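Long-range contact in Lmo2470 protein (Listeria monocytogenes EGD-e, PDB 5HL3), which is a leucine-rich-repeat internalin that interacts with host afadin, facilitates basement membrane crossing and binds calcium ions: residues A[296-302]-A[339-345]. Numbering follows the deposited sequence.
With CA (calcium ion), chain H.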
loop_
_atom_site.group_PDB
_atom_site.type_symbol
_atom_site.label_atom_id
_atom_site.label_comp_id
_atom_site.label_asym_id
_atom_site.label_seq_id
_atom_site.Cartn_x
_atom_site.Cartn_y
_atom_site.Cartn_z
ATOM N N LEU A 296 -3.605 -18.893 -17.699
ATOM C CA LEU A 296 -4.874 -18.534 -18.296
ATOM C C LEU A 296 -6.035 -19.313 -17.721
ATOM O O LEU A 296 -5.924 -20.516 -17.475
ATOM C CB LEU A 296 -4.841 -18.764 -19.810
ATOM C CG LEU A 296 -3.770 -18.014 -20.607
ATOM C CD1 LEU A 296 -3.811 -18.478 -22.079
ATOM C CD2 LEU A 296 -3.889 -16.508 -20.474
ATOM N N VAL A 297 -7.157 -18.624 -17.551
ATOM C CA VAL A 297 -8.430 -19.257 -17.132
ATOM C C VAL A 297 -9.360 -19.608 -18.304
ATOM O O VAL A 297 -10.380 -20.282 -18.126
ATOM C CB VAL A 297 -9.200 -18.382 -16.095
ATOM C CG1 VAL A 297 -8.382 -18.143 -14.835
ATOM C CG2 VAL A 297 -9.686 -17.067 -16.711
ATOM N N SER A 298 -9.040 -19.085 -19.489
ATOM C CA SER A 298 -9.787 -19.379 -20.721
ATOM C C SER A 298 -8.791 -19.264 -21.883
ATOM O O SER A 298 -7.871 -18.476 -21.811
ATOM C CB SER A 298 -10.930 -18.386 -20.902
ATOM O OG SER A 298 -10.450 -17.077 -20.995
ATOM N N PRO A 299 -8.995 -20.055 -22.963
ATOM C CA PRO A 299 -7.978 -20.102 -24.028
ATOM C C PRO A 299 -8.139 -19.124 -25.184
ATOM O O PRO A 299 -7.177 -18.886 -25.908
ATOM C CB PRO A 299 -8.116 -21.540 -24.553
ATOM C CG PRO A 299 -9.570 -21.845 -24.357
ATOM C CD PRO A 299 -9.902 -21.217 -23.024
ATOM N N GLU A 300 -9.326 -18.576 -25.369
ATOM C CA GLU A 300 -9.604 -17.787 -26.569
ATOM C C GLU A 300 -8.832 -16.477 -26.633
ATOM O O GLU A 300 -8.638 -15.810 -25.612
ATOM C CB GLU A 300 -11.097 -17.485 -26.681
ATOM C CG GLU A 300 -12.002 -18.688 -26.893
ATOM C CD GLU A 300 -12.336 -19.503 -25.653
ATOM O OE1 GLU A 300 -12.049 -19.071 -24.507
ATOM O OE2 GLU A 300 -12.913 -20.616 -25.862
ATOM N N VAL A 301 -8.403 -16.112 -27.840
ATOM C CA VAL A 301 -7.768 -14.844 -28.119
ATOM C C VAL A 301 -8.621 -14.175 -29.204
ATOM O O VAL A 301 -8.810 -14.745 -30.281
ATOM C CB VAL A 301 -6.336 -15.059 -28.627
ATOM C CG1 VAL A 301 -5.680 -13.734 -29.012
ATOM C CG2 VAL A 301 -5.526 -15.872 -27.613
ATOM N N THR A 302 -9.134 -12.974 -28.914
ATOM C CA THR A 302 -10.062 -12.268 -29.798
ATOM C C THR A 302 -9.485 -10.949 -30.266
ATOM O O THR A 302 -8.609 -10.387 -29.642
ATOM C CB THR A 302 -11.395 -11.995 -29.054
ATOM O OG1 THR A 302 -11.178 -11.081 -27.970
ATOM C CG2 THR A 302 -12.004 -13.286 -28.563
ATOM N N ASP A 339 -7.900 -3.811 -31.134
ATOM C CA ASP A 339 -7.795 -4.406 -29.792
ATOM C C ASP A 339 -7.656 -5.897 -29.919
ATOM O O ASP A 339 -8.379 -6.510 -30.708
ATOM C CB ASP A 339 -9.031 -4.091 -28.967
ATOM C CG ASP A 339 -9.143 -4.937 -27.718
ATOM O OD1 ASP A 339 -9.282 -6.181 -27.781
ATOM O OD2 ASP A 339 -9.187 -4.357 -26.663
ATOM N N VAL A 340 -6.684 -6.474 -29.210
ATOM C CA VAL A 340 -6.599 -7.921 -29.023
ATOM C C VAL A 340 -6.765 -8.175 -27.527
ATOM O O VAL A 340 -6.100 -7.544 -26.688
ATOM C CB VAL A 340 -5.271 -8.508 -29.532
ATOM C CG1 VAL A 340 -4.991 -9.904 -28.972
ATOM C CG2 VAL A 340 -5.305 -8.614 -31.030
ATOM N N SER A 341 -7.660 -9.096 -27.214
ATOM C CA SER A 341 -7.969 -9.437 -25.827
ATOM C C SER A 341 -7.865 -10.939 -25.614
ATOM O O SER A 341 -8.170 -11.728 -26.513
ATOM C CB SER A 341 -9.356 -8.930 -25.458
ATOM O OG SER A 341 -9.362 -7.492 -25.352
ATOM N N TYR A 342 -7.461 -11.329 -24.410
ATOM C CA TYR A 342 -7.380 -12.730 -24.045
ATOM C C TYR A 342 -7.602 -12.851 -22.534
ATOM O O TYR A 342 -7.732 -11.855 -21.805
ATOM C CB TYR A 342 -6.044 -13.333 -24.502
ATOM C CG TYR A 342 -4.849 -12.821 -23.763
ATOM C CD1 TYR A 342 -4.155 -11.664 -24.187
ATOM C CD2 TYR A 342 -4.422 -13.451 -22.587
ATOM C CE1 TYR A 342 -3.072 -11.208 -23.483
ATOM C CE2 TYR A 342 -3.333 -12.991 -21.900
ATOM C CZ TYR A 342 -2.678 -11.850 -22.322
ATOM O OH TYR A 342 -1.603 -11.371 -21.616
ATOM N N ASN A 343 -7.638 -14.101 -22.069
ATOM C CA ASN A 343 -7.913 -14.387 -20.638
ATOM C C ASN A 343 -9.224 -13.762 -20.195
ATOM O O ASN A 343 -9.373 -13.296 -19.078
ATOM C CB ASN A 343 -6.743 -13.977 -19.697
ATOM C CG ASN A 343 -6.706 -14.821 -18.457
ATOM O OD1 ASN A 343 -6.998 -15.995 -18.545
ATOM N ND2 ASN A 343 -6.386 -14.234 -17.303
ATOM N N HIS A 344 -10.206 -13.765 -21.086
ATOM C CA HIS A 344 -11.512 -13.269 -20.717
ATOM C C HIS A 344 -12.093 -14.111 -19.572
ATOM O O HIS A 344 -12.134 -15.346 -19.650
ATOM C CB HIS A 344 -12.498 -13.401 -21.878
ATOM C CG HIS A 344 -12.164 -12.571 -23.073
ATOM N ND1 HIS A 344 -12.592 -11.275 -23.214
ATOM C CD2 HIS A 344 -11.521 -12.885 -24.220
ATOM C CE1 HIS A 344 -12.221 -10.814 -24.394
ATOM N NE2 HIS A 344 -11.559 -11.775 -25.020
ATOM N N ASN A 345 -12.537 -13.430 -18.532
ATOM C CA ASN A 345 -13.176 -14.079 -17.391
ATOM C C ASN A 345 -14.479 -13.350 -17.166
ATOM O O ASN A 345 -14.548 -12.324 -16.478
ATOM C CB ASN A 345 -12.292 -14.049 -16.154
ATOM C CG ASN A 345 -12.815 -14.959 -15.058
ATOM O OD1 ASN A 345 -14.016 -15.198 -14.967
ATOM N ND2 ASN A 345 -11.928 -15.469 -14.234
HETATM CA CA CA H . -8.803 -2.483 -25.028
HETATM O O HOH W 1 -6.879 -16.510 -23.432
HETATM O O HOH W 2 -10.258 -15.738 -23.357
HETATM O O HOH W 3 -10.833 -8.269 -28.752
HETATM O O HOH W 4 -7.076 -2.219 -23.261
HETATM O O HOH W 5 -10.638 -2.975 -23.727
HETATM O O HOH W 6 -10.448 -1.453 -26.491
HETATM O O HOH W 7 -9.178 -0.258 -24.185
#
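Leu296 lays CD2 against the edge of the Tyr342 ring, 3.8 Å from CD2 of the tyrosine, where the loop following helix 285-292 enters strand 301-306, which pairs antiparallel with strand 334-345 in the beta domain that follows the leucine-rich repeats, consistent with an E-set (immunoglobulin-like) fold. Tyr342 also packs against that helix, its ring edge-to-face with Tyr287. Val297 donates its backbone N to OD1 of Asn343 at 2.8 Å, in the carbonyl plane and nearly straight (N-H...O 162°). Because ND2 donates to OE1 of Gln263, both ends of the Asn343 amide are held, at the corner where strand 334-345 turns. Ser298 carries OG in the cramped rotamer between backbone N and carbonyl carbon (chi1 60°), which places it 2.8 Å from His344 O, to which it donates. Two ordered waters supplement these direct bonds beside the corner: one joins Ser298 O and Glu300 O to Asn343 N, the other Ser298 OG and Glu300 O to His344 N. Val301 turns to the Tyr342 face, where its CG1 meets CG1 of Val340 at 3.9 Å. Thr302 and Ser341 form an antiparallel hydrogen-bonded pair, N to O in both directions, 2.9 Å for Thr302 N to Ser341 O. On the other face, Thr302 OG1 lies in the plane of the His344 ring at its edge, hydrogen-bonded to NE2 at 3.1 Å. A third water, bonded to this hydroxyl, donates to Asp339 OD1. Asp339 divides its carboxylate: OD2 binds, at 2.5 Å, a calcium ion also bound by Ser353, Asp355 and four waters, while OD1 also accepts Ser341 OG through its syn lone pair at 2.8 Å.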